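PDB 3OG2: beta-galactosidase from Trichoderma reesei, which probably hydrolyses terminal non-reducing beta-D-galactose residues of beta-D-galactosides, as a glycosylated member of glycoside hydrolase family 35. Local coordinates for residues S250-N255 and T446-K451; E302-F307 and Y359-L364; Q850-P855 and L859-H864. All coordinates share one frame; numbering follows the deposited sequence. Where two conformers were deposited one is given.

Contact 1: residues S250-N255 and T446-K451; sequences SAWPDN and TGRDSK. With NAG (2-acetamido-2-deoxy-beta-D-glucopyranose), chain D; NAG (2-acetamido-2-deoxy-beta-D-glucopyranose), chain B.
R448 lays its guanidinium flat on the indole of W252, a compact example of how one arginine can serve a cation-pi stack and a two-pronged hydrogen bond at once. The stacking comes first. The two planes are only 9° from parallel, and CZ of R448 sits 3.7 Å from the centroid of the five-membered ring of W252, nearly on the ring normal, so the cation-pi contact is made over the face. The aliphatic part shares the same face: CD of R448 lies 3.7 Å from the centroid of the six-membered ring of W252, a CH-pi contact. This double coverage depends on a side chain drawn out straight from CG to NE (chi2 -177°, chi3 178°), which runs along the indole in the direction opposite to that of the tryptophan.

The bonds that cross to 250-255 come from the two terminal nitrogens of R448. NH1 meets S250 O at 2.8 Å from above the carbonyl plane, in the straighter bond; NH2 meets S250 O at 3.1 Å, nearly in line with C=O. Two nitrogens thus grip one oxygen that lies in the guanidinium plane, which fixes the rotation keeping the group flat on the indole. NE is occupied by S416 O.

Glycan contact is slighter. The acetamido methyl C8 of the chain B NAG comes within 3.4 Å of R448 NH2. On the helix 301-313 side, W252 meets F307 edge-to-face. The core is a stacked arginine-tryptophan cation-pi pair that ties a loop of the TIM-barrel domain to the loop leading into strand 450-459 of the antiparallel domain 2 sheet.

Contact 2: residues E302-F307 and Y359-L364; sequences EFERVF and YSELKL. With MAN (alpha-D-mannopyranose), chain C.
Two helices of the TIM-barrel domain lie side by side, with E304 and R305 on helix 301-313 facing E361 and L362 on helix 357-370. The first helix leads into barrel strand 318-321 and the second follows it; their segment axes approach to 9.3 Å and run at 23°. Such packing normally relies on apolar side chains, but this example sets glutamate carboxylate oxygens against the CB and CG atoms of the facing side chains.

E304 reaches across with an extended chain, and its OE1 lies 3.7 Å from E361 CG. The same OE1 approaches L362 N to 3.5 Å without bonding to it, while both E304 carboxylate oxygens touch L362 CB. R305 and E361 cross at about a right angle, R305 CB being 3.5 Å from E361 OE2. An unusual torsion at R305, CG lying between N and the carbonyl carbon (chi1 63°), leads its guanidinium away from the second helix. A water joins the charges instead, accepting from R305 NH1 at 3.0 Å and donating to E361 OE1 at 2.7 Å. E361 OE2 is held by Q365 NE2.

The far end of R305 serves a glycan mannose: NH2 donates to MAN O3 at 3.1 Å, and NH1 bonds to that oxygen at greater length. MAN O4 donates to E302 OE2 at 2.7 Å. R305 NE is taken by R448 O of domain 2, so one arginine links sugar, water and a second domain. The result is near-parallel helix packing in the outer layer of a TIM barrel, with a glycan docked at its polar rim.

Contact 3: residues Q850-P855 and L859-H864; sequences QGFHLP and LSDFTH
A small aromatic contact between two turns, built on F852 and F862, joins parts of the loop region between helix 846-850 and strand 883-894 in the C-terminal all-beta domain. It shows how a few apolar atoms can join two turns of a non-repetitive chain. F852 CB lies 3.9 Å from F862 CZ, and F862 CE1 stands over one face of the F852 ring, 4.1 Å from F852 CG. The ring planes meet obliquely at 51°, with their centroids 5.6 Å apart. Q850 CB covers the opposite face of F852, so the phenyl ring is sandwiched. At the outer end of that ring, D861 CB reaches F852 CZ at 4.1 Å.

G851, with positive phi, closes the helix in a Schellman motif and starts a type I turn, secured by L854 N bonded to G851 O at 3.0 Å. F862 follows the 3-10 segment 859-861, and its CG lies beside its backbone N (chi1 -70°), a torsion that brings the end of the ring up to F852. F862 also packs on Y663 and V665 of strand 663-666 and on F886 and A888 of strand 883-894. The pair thus adds to a sheet-backed apolar cluster that fastens a helix-terminating turn to a beta domain.

In the fold
Contacts 1 and 2 form one continuous region, their centres 12 Å apart, whereas contact 3 lies on the opposite side of the chain's centre, with its centre about 55 and 49 Å from theirs. Contact 2 is nested along the chain inside the loop closed by contact 1, and helix 301-313 serves both: it carries half of contact 2 and packs against W252 of contact 1. All three are largely buried, although S250 and D861 give contacts 1 and 3 an exposed edge. Their chemistry follows location. The domain junction uses a stacked, hydrogen-bonded arginine, the barrel helices use carboxylates and a bridging water beside a glycan, and the remote loop relies on apolar aromatic contact.

Contact 1: residues S250-N255 and T446-K451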
loop_
_atom_site.group_PDB
_atom_site.type_symbol
_atom_site.label_atom_id
_atom_site.label_comp_id
_atom_site.label_asym_id
_atom_site.label_seq_id
_atom_site.Cartn_x
_atom_site.Cartn_y
_atom_site.Cartn_z
ATOM N N SER A 250 7.291 -19.917 3.835
ATOM C CA SER A 250 7.813 -20.269 5.147
ATOM C C SER A 250 9.341 -20.178 5.170
ATOM O O SER A 250 9.881 -20.383 6.259
ATOM C CB SER A 250 7.371 -21.668 5.580
ATOM O OG SER A 250 7.940 -22.641 4.731
ATOM N N ALA A 251 10.004 -19.876 4.079
ATOM C CA ALA A 251 11.466 -19.849 4.063
ATOM C C ALA A 251 11.973 -18.448 4.423
ATOM O O ALA A 251 11.627 -17.448 3.800
ATOM C CB ALA A 251 11.982 -20.256 2.689
ATOM N N TRP A 252 12.769 -18.417 5.494
ATOM C CA TRP A 252 13.474 -17.267 6.019
ATOM C C TRP A 252 14.958 -17.613 5.880
ATOM O O TRP A 252 15.539 -18.315 6.713
ATOM C CB TRP A 252 13.153 -16.950 7.470
ATOM C CG TRP A 252 11.744 -16.486 7.706
ATOM C CD1 TRP A 252 10.675 -16.480 6.857
ATOM C CD2 TRP A 252 11.311 -15.930 8.963
ATOM N NE1 TRP A 252 9.584 -15.956 7.519
ATOM C CE2 TRP A 252 9.947 -15.602 8.808
ATOM C CE3 TRP A 252 11.947 -15.681 10.178
ATOM C CZ2 TRP A 252 9.196 -15.031 9.843
ATOM C CZ3 TRP A 252 11.204 -15.113 11.200
ATOM C CH2 TRP A 252 9.862 -14.792 11.029
ATOM N N PRO A 253 15.581 -17.105 4.875
ATOM C CA PRO A 253 16.946 -17.553 4.567
ATOM C C PRO A 253 17.984 -17.071 5.580
ATOM O O PRO A 253 17.799 -16.064 6.266
ATOM C CB PRO A 253 17.291 -16.948 3.210
ATOM C CG PRO A 253 16.214 -16.005 2.904
ATOM C CD PRO A 253 15.086 -16.127 3.914
ATOM N N ASP A 254 19.031 -17.900 5.607
ATOM C CA ASP A 254 20.185 -17.579 6.430
ATOM C C ASP A 254 20.629 -16.155 6.084
ATOM O O ASP A 254 20.639 -15.609 4.976
ATOM C CB ASP A 254 21.300 -18.592 6.283
ATOM C CG ASP A 254 21.172 -19.909 7.030
ATOM O OD1 ASP A 254 20.241 -20.140 7.848
ATOM O OD2 ASP A 254 22.004 -20.835 6.836
ATOM N N ASN A 255 21.011 -15.452 7.123
ATOM C CA ASN A 255 21.513 -14.105 7.025
ATOM C C ASN A 255 20.446 -13.120 6.594
ATOM O O ASN A 255 20.855 -11.994 6.347
ATOM C CB ASN A 255 22.668 -13.987 6.017
ATOM C CG ASN A 255 23.831 -14.876 6.400
ATOM O OD1 ASN A 255 24.158 -15.085 7.569
ATOM N ND2 ASN A 255 24.470 -15.417 5.358
ATOM N N THR A 446 8.486 -19.390 21.799
ATOM C CA THR A 446 8.013 -20.371 20.806
ATOM C C THR A 446 8.511 -19.998 19.424
ATOM O O THR A 446 9.280 -19.003 19.266
ATOM C CB THR A 446 6.474 -20.482 20.860
ATOM O OG1 THR A 446 5.875 -19.236 20.471
ATOM C CG2 THR A 446 6.017 -20.793 22.288
ATOM N N GLY A 447 8.174 -20.754 18.401
ATOM C CA GLY A 447 8.770 -20.572 17.098
ATOM C C GLY A 447 8.485 -19.206 16.473
ATOM O O GLY A 447 7.362 -18.700 16.563
ATOM N N ARG A 448 9.517 -18.649 15.853
ATOM C CA ARG A 448 9.384 -17.334 15.151
ATOM C C ARG A 448 8.649 -16.317 15.989
ATOM O O ARG A 448 7.758 -15.593 15.533
ATOM C CB ARG A 448 8.746 -17.545 13.776
ATOM C CG ARG A 448 9.774 -18.270 12.914
ATOM C CD ARG A 448 9.300 -18.488 11.495
ATOM N NE ARG A 448 10.371 -19.144 10.750
ATOM C CZ ARG A 448 10.314 -19.472 9.468
ATOM N NH1 ARG A 448 9.234 -19.193 8.750
ATOM N NH2 ARG A 448 11.363 -20.086 8.926
ATOM N N ASP A 449 9.080 -16.230 17.241
ATOM C CA ASP A 449 8.609 -15.177 18.157
ATOM C C ASP A 449 9.803 -14.382 18.641
ATOM O O ASP A 449 10.943 -14.861 18.645
ATOM C CB ASP A 449 7.808 -15.784 19.313
ATOM C CG ASP A 449 6.959 -14.741 19.991
ATOM O OD1 ASP A 449 6.810 -13.561 19.538
ATOM O OD2 ASP A 449 6.402 -15.025 21.094
ATOM N N SER A 450 9.526 -13.163 19.042
ATOM C CA SER A 450 10.526 -12.291 19.697
ATOM C C SER A 450 9.786 -11.479 20.749
ATOM O O SER A 450 8.632 -11.125 20.564
ATOM C CB SER A 450 11.152 -11.390 18.641
ATOM O OG SER A 450 12.063 -10.479 19.218
ATOM N N LYS A 451 10.455 -11.206 21.867
ATOM C CA LYS A 451 9.805 -10.499 22.960
ATOM C C LYS A 451 10.640 -9.327 23.378
ATOM O O LYS A 451 11.850 -9.389 23.222
ATOM C CB LYS A 451 9.627 -11.411 24.183
ATOM C CG LYS A 451 8.639 -12.529 23.794
ATOM C CD LYS A 451 7.766 -12.998 24.922
ATOM C CE LYS A 451 7.122 -14.316 24.497
ATOM N NZ LYS A 451 5.791 -14.027 23.882
HETATM C C1 NAG D . 17.261 -21.985 11.298
HETATM C C2 NAG D . 18.082 -23.090 10.651
HETATM C C3 NAG D . 17.325 -23.678 9.472
HETATM C C4 NAG D . 15.823 -23.929 9.654
HETATM C C5 NAG D . 15.128 -22.776 10.407
HETATM C C6 NAG D . 13.720 -23.098 10.892
HETATM C C7 NAG D . 20.522 -22.628 10.822
HETATM C C8 NAG D . 21.599 -21.735 10.259
HETATM N N2 NAG D . 19.366 -22.617 10.163
HETATM O O3 NAG D . 18.042 -24.745 8.896
HETATM O O4 NAG D . 15.269 -24.010 8.364
HETATM O O5 NAG D . 15.956 -22.474 11.510
HETATM O O6 NAG D . 13.792 -24.085 11.934
HETATM O O7 NAG D . 20.895 -23.551 11.563
HETATM C C1 NAG B . 14.895 -25.526 8.243
HETATM C C2 NAG B . 13.730 -25.565 7.252
HETATM C C3 NAG B . 13.543 -26.964 6.685
HETATM C C4 NAG B . 14.874 -27.515 6.151
HETATM C C5 NAG B . 15.933 -27.398 7.261
HETATM C C6 NAG B . 17.272 -27.979 6.837
HETATM C C7 NAG B . 12.054 -23.784 7.539
HETATM C C8 NAG B . 10.697 -23.345 8.047
HETATM N N2 NAG B . 12.497 -25.021 7.818
HETATM O O3 NAG B . 12.573 -26.966 5.647
HETATM O O4 NAG B . 14.745 -28.875 5.821
HETATM O O5 NAG B . 16.076 -26.040 7.646
HETATM O O6 NAG B . 17.822 -27.191 5.811
HETATM O O7 NAG B . 12.574 -23.114 6.618
#

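Contact 2: residues E302-F307 and Y359-L364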
loop_
_atom_site.group_PDB
_atom_site.type_symbol
_atom_site.label_atom_id
_atom_site.label_comp_id
_atom_site.label_asym_id
_atom_site.label_seq_id
_atom_site.Cartn_x
_atom_site.Cartn_y
_atom_site.Cartn_z
ATOM N N GLU A 302 4.323 -13.388 12.133
ATOM C CA GLU A 302 5.592 -13.881 12.664
ATOM C C GLU A 302 6.743 -13.011 12.167
ATOM O O GLU A 302 7.642 -12.641 12.918
ATOM C CB GLU A 302 5.823 -15.347 12.277
ATOM C CG GLU A 302 4.784 -16.240 12.941
ATOM C CD GLU A 302 4.843 -17.680 12.505
ATOM O OE1 GLU A 302 5.191 -17.912 11.322
ATOM O OE2 GLU A 302 4.464 -18.552 13.308
ATOM N N PHE A 303 6.697 -12.740 10.859
ATOM C CA PHE A 303 7.680 -11.800 10.321
ATOM C C PHE A 303 7.642 -10.505 11.116
ATOM O O PHE A 303 8.663 -9.915 11.463
ATOM C CB PHE A 303 7.382 -11.594 8.819
ATOM C CG PHE A 303 7.919 -10.269 8.317
ATOM C CD1 PHE A 303 9.226 -10.168 7.883
ATOM C CD2 PHE A 303 7.138 -9.115 8.247
ATOM C CE1 PHE A 303 9.749 -8.961 7.437
ATOM C CE2 PHE A 303 7.626 -7.895 7.833
ATOM C CZ PHE A 303 8.947 -7.817 7.411
ATOM N N GLU A 304 6.443 -9.967 11.371
ATOM C CA GLU A 304 6.376 -8.659 12.072
ATOM C C GLU A 304 6.995 -8.740 13.441
ATOM O O GLU A 304 7.786 -7.881 13.863
ATOM C CB GLU A 304 4.924 -8.150 12.228
ATOM C CG GLU A 304 4.314 -7.852 10.837
ATOM C CD GLU A 304 2.898 -7.348 11.022
ATOM O OE1 GLU A 304 2.220 -7.820 12.022
ATOM O OE2 GLU A 304 2.417 -6.595 10.186
ATOM N N ARG A 305 6.632 -9.790 14.215
ATOM C CA ARG A 305 7.170 -9.724 15.605
ATOM C C ARG A 305 8.677 -9.967 15.596
ATOM O O ARG A 305 9.356 -9.297 16.398
ATOM C CB ARG A 305 6.386 -10.618 16.506
ATOM C CG ARG A 305 6.494 -12.066 16.114
ATOM C CD ARG A 305 5.224 -12.799 16.665
ATOM N NE ARG A 305 5.479 -14.220 16.505
ATOM C CZ ARG A 305 4.620 -15.205 16.809
ATOM N NH1 ARG A 305 3.371 -14.985 17.259
ATOM N NH2 ARG A 305 5.044 -16.462 16.641
ATOM N N VAL A 306 9.230 -10.826 14.732
ATOM C CA VAL A 306 10.703 -10.982 14.759
ATOM C C VAL A 306 11.402 -9.801 14.122
ATOM O O VAL A 306 12.337 -9.209 14.697
ATOM C CB VAL A 306 11.127 -12.292 14.058
ATOM C CG1 VAL A 306 12.653 -12.418 14.021
ATOM C CG2 VAL A 306 10.511 -13.529 14.724
ATOM N N PHE A 307 10.992 -9.437 12.882
ATOM C CA PHE A 307 11.755 -8.392 12.204
ATOM C C PHE A 307 11.483 -6.982 12.724
ATOM O O PHE A 307 12.394 -6.143 12.743
ATOM C CB PHE A 307 11.457 -8.404 10.687
ATOM C CG PHE A 307 12.169 -9.522 9.943
ATOM C CD1 PHE A 307 11.685 -10.812 9.957
ATOM C CD2 PHE A 307 13.337 -9.177 9.201
ATOM C CE1 PHE A 307 12.312 -11.795 9.236
ATOM C CE2 PHE A 307 13.991 -10.200 8.492
ATOM C CZ PHE A 307 13.479 -11.482 8.508
ATOM N N TYR A 359 -2.291 -7.667 11.086
ATOM C CA TYR A 359 -2.845 -6.371 11.547
ATOM C C TYR A 359 -2.830 -6.332 13.066
ATOM O O TYR A 359 -2.398 -5.352 13.696
ATOM C CB TYR A 359 -4.268 -6.164 10.953
ATOM C CG TYR A 359 -4.870 -4.865 11.459
ATOM C CD1 TYR A 359 -5.607 -4.813 12.658
ATOM C CD2 TYR A 359 -4.695 -3.671 10.721
ATOM C CE1 TYR A 359 -6.147 -3.641 13.146
ATOM C CE2 TYR A 359 -5.231 -2.492 11.201
ATOM C CZ TYR A 359 -5.960 -2.485 12.405
ATOM O OH TYR A 359 -6.517 -1.344 12.922
ATOM N N SER A 360 -3.428 -7.384 13.681
ATOM C CA SER A 360 -3.579 -7.332 15.144
ATOM C C SER A 360 -2.230 -7.381 15.829
ATOM O O SER A 360 -2.049 -6.718 16.864
ATOM C CB SER A 360 -4.461 -8.496 15.595
ATOM O OG SER A 360 -5.742 -8.420 14.940
ATOM N N GLU A 361 -1.273 -8.141 15.253
ATOM C CA GLU A 361 0.080 -8.151 15.857
ATOM C C GLU A 361 0.734 -6.778 15.738
ATOM O O GLU A 361 1.398 -6.325 16.668
ATOM C CB GLU A 361 0.912 -9.199 15.153
ATOM C CG GLU A 361 2.403 -9.045 15.468
ATOM C CD GLU A 361 2.816 -9.159 16.919
ATOM O OE1 GLU A 361 2.211 -10.034 17.610
ATOM O OE2 GLU A 361 3.754 -8.442 17.423
ATOM N N LEU A 362 0.530 -6.092 14.597
ATOM C CA LEU A 362 1.135 -4.758 14.439
ATOM C C LEU A 362 0.545 -3.786 15.438
ATOM O O LEU A 362 1.286 -2.932 15.965
ATOM C CB LEU A 362 0.928 -4.318 12.999
ATOM C CG LEU A 362 1.595 -3.035 12.568
ATOM C CD1 LEU A 362 3.090 -3.012 12.890
ATOM C CD2 LEU A 362 1.393 -2.882 11.051
ATOM N N LYS A 363 -0.761 -3.915 15.735
ATOM C CA LYS A 363 -1.372 -3.050 16.756
ATOM C C LYS A 363 -0.727 -3.265 18.111
ATOM O O LYS A 363 -0.556 -2.324 18.872
ATOM C CB LYS A 363 -2.868 -3.422 16.840
ATOM C CG LYS A 363 -3.610 -2.644 17.914
ATOM C CD LYS A 363 -5.151 -2.859 17.873
ATOM C CE LYS A 363 -5.450 -4.368 18.038
ATOM N NZ LYS A 363 -6.930 -4.571 18.139
ATOM N N LEU A 364 -0.349 -4.512 18.479
ATOM C CA LEU A 364 0.285 -4.686 19.789
ATOM C C LEU A 364 1.572 -3.867 19.866
ATOM O O LEU A 364 1.903 -3.276 20.907
ATOM C CB LEU A 364 0.627 -6.150 20.015
ATOM C CG LEU A 364 -0.504 -7.153 19.881
ATOM C CD1 LEU A 364 0.007 -8.556 20.231
ATOM C CD2 LEU A 364 -1.671 -6.782 20.779
HETATM C C1 MAN C . -0.164 -20.172 17.286
HETATM C C2 MAN C . 1.014 -19.636 18.076
HETATM C C3 MAN C . 1.734 -18.498 17.347
HETATM C C4 MAN C . 2.098 -18.989 15.952
HETATM C C5 MAN C . 0.826 -19.415 15.199
HETATM C C6 MAN C . 1.210 -20.056 13.842
HETATM O O2 MAN C . 1.894 -20.740 18.219
HETATM O O3 MAN C . 2.894 -18.115 18.052
HETATM O O4 MAN C . 2.680 -17.915 15.254
HETATM O O5 MAN C . 0.201 -20.444 15.963
HETATM O O6 MAN C . 0.033 -20.283 13.086
HETATM O O HOH W 1 1.805 -12.513 16.750
#

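Contact 3: residues Q850-P855 and L859-H864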
loop_
_atom_site.group_PDB
_atom_site.type_symbol
_atom_site.label_atom_id
_atom_site.label_comp_id
_atom_site.label_asym_id
_atom_site.label_seq_id
_atom_site.Cartn_x
_atom_site.Cartn_y
_atom_site.Cartn_z
ATOM N N GLN A 850 -13.957 5.717 -28.213
ATOM C CA GLN A 850 -15.288 6.285 -28.414
ATOM C C GLN A 850 -15.922 6.688 -27.080
ATOM O O GLN A 850 -16.946 7.370 -27.085
ATOM C CB GLN A 850 -16.226 5.247 -29.045
ATOM C CG GLN A 850 -15.677 4.692 -30.382
ATOM C CD GLN A 850 -16.108 5.690 -31.465
ATOM O OE1 GLN A 850 -17.303 5.928 -31.705
ATOM N NE2 GLN A 850 -15.159 6.334 -32.066
ATOM N N GLY A 851 -15.365 6.271 -25.953
ATOM C CA GLY A 851 -16.030 6.559 -24.681
ATOM C C GLY A 851 -17.095 5.516 -24.336
ATOM O O GLY A 851 -17.895 5.776 -23.428
ATOM N N PHE A 852 -17.134 4.376 -25.037
ATOM C CA PHE A 852 -18.197 3.388 -24.812
ATOM C C PHE A 852 -18.051 2.670 -23.487
ATOM O O PHE A 852 -19.010 2.016 -23.079
ATOM C CB PHE A 852 -18.265 2.342 -25.916
ATOM C CG PHE A 852 -18.716 2.876 -27.261
ATOM C CD1 PHE A 852 -19.317 4.125 -27.385
ATOM C CD2 PHE A 852 -18.510 2.112 -28.400
ATOM C CE1 PHE A 852 -19.731 4.576 -28.655
ATOM C CE2 PHE A 852 -18.963 2.526 -29.644
ATOM C CZ PHE A 852 -19.570 3.766 -29.767
ATOM N N HIS A 853 -16.945 2.789 -22.772
ATOM C CA HIS A 853 -16.779 2.308 -21.422
ATOM C C HIS A 853 -17.409 3.201 -20.370
ATOM O O HIS A 853 -17.380 2.834 -19.174
ATOM C CB HIS A 853 -15.271 2.165 -21.108
ATOM C CG HIS A 853 -14.541 3.459 -21.245
ATOM N ND1 HIS A 853 -13.969 4.204 -20.232
ATOM C CD2 HIS A 853 -14.309 4.095 -22.414
ATOM C CE1 HIS A 853 -13.404 5.285 -20.814
ATOM N NE2 HIS A 853 -13.631 5.210 -22.122
ATOM N N LEU A 854 -17.918 4.352 -20.744
ATOM C CA LEU A 854 -18.441 5.281 -19.762
ATOM C C LEU A 854 -19.876 4.964 -19.372
ATOM O O LEU A 854 -20.554 4.248 -20.117
ATOM C CB LEU A 854 -18.339 6.733 -20.290
ATOM C CG LEU A 854 -16.898 7.185 -20.576
ATOM C CD1 LEU A 854 -16.934 8.509 -21.340
ATOM C CD2 LEU A 854 -16.118 7.299 -19.299
ATOM N N PRO A 855 -20.325 5.434 -18.213
ATOM C CA PRO A 855 -21.703 5.115 -17.789
ATOM C C PRO A 855 -22.714 5.580 -18.824
ATOM O O PRO A 855 -22.566 6.606 -19.505
ATOM C CB PRO A 855 -21.863 5.904 -16.504
ATOM C CG PRO A 855 -20.465 6.010 -15.975
ATOM C CD PRO A 855 -19.556 6.137 -17.173
ATOM N N LEU A 859 -26.611 2.678 -26.383
ATOM C CA LEU A 859 -26.865 1.262 -26.644
ATOM C C LEU A 859 -27.248 0.991 -28.089
ATOM O O LEU A 859 -27.128 -0.152 -28.561
ATOM C CB LEU A 859 -27.939 0.756 -25.651
ATOM C CG LEU A 859 -27.556 0.848 -24.171
ATOM C CD1 LEU A 859 -28.535 0.173 -23.234
ATOM C CD2 LEU A 859 -26.206 0.192 -23.938
ATOM N N SER A 860 -27.708 2.000 -28.830
ATOM C CA SER A 860 -28.004 1.789 -30.248
ATOM C C SER A 860 -26.774 1.427 -31.060
ATOM O O SER A 860 -26.815 0.941 -32.214
ATOM C CB SER A 860 -28.660 3.075 -30.791
ATOM O OG SER A 860 -27.715 4.142 -30.760
ATOM N N ASP A 861 -25.593 1.672 -30.491
ATOM C CA ASP A 861 -24.356 1.327 -31.199
ATOM C C ASP A 861 -23.929 -0.097 -30.871
ATOM O O ASP A 861 -22.959 -0.605 -31.446
ATOM C CB ASP A 861 -23.257 2.326 -30.832
ATOM C CG ASP A 861 -23.542 3.706 -31.400
ATOM O OD1 ASP A 861 -23.715 3.803 -32.639
ATOM O OD2 ASP A 861 -23.592 4.679 -30.609
ATOM N N PHE A 862 -24.636 -0.720 -29.952
ATOM C CA PHE A 862 -24.343 -2.082 -29.517
ATOM C C PHE A 862 -25.411 -3.043 -30.048
ATOM O O PHE A 862 -26.396 -2.580 -30.601
ATOM C CB PHE A 862 -24.381 -2.157 -28.002
ATOM C CG PHE A 862 -23.265 -1.448 -27.264
ATOM C CD1 PHE A 862 -23.079 -0.072 -27.350
ATOM C CD2 PHE A 862 -22.398 -2.210 -26.470
ATOM C CE1 PHE A 862 -22.031 0.524 -26.608
ATOM C CE2 PHE A 862 -21.399 -1.590 -25.710
ATOM C CZ PHE A 862 -21.226 -0.222 -25.781
ATOM N N THR A 863 -25.173 -4.327 -29.869
ATOM C CA THR A 863 -26.092 -5.388 -30.253
ATOM C C THR A 863 -26.521 -6.117 -28.976
ATOM O O THR A 863 -25.768 -6.195 -28.023
ATOM C CB THR A 863 -25.405 -6.413 -31.162
ATOM O OG1 THR A 863 -25.416 -5.826 -32.485
ATOM C CG2 THR A 863 -26.161 -7.714 -31.241
ATOM N N HIS A 864 -27.722 -6.650 -28.934
ATOM C CA HIS A 864 -28.192 -7.459 -27.829
ATOM C C HIS A 864 -28.814 -8.718 -28.434
ATOM O O HIS A 864 -29.565 -8.576 -29.401
ATOM C CB HIS A 864 -29.246 -6.777 -26.954
ATOM C CG HIS A 864 -29.759 -7.712 -25.889
ATOM N ND1 HIS A 864 -31.007 -8.301 -25.941
ATOM C CD2 HIS A 864 -29.133 -8.146 -24.739
ATOM C CE1 HIS A 864 -31.136 -9.073 -24.846
ATOM N NE2 HIS A 864 -30.021 -8.989 -24.118
#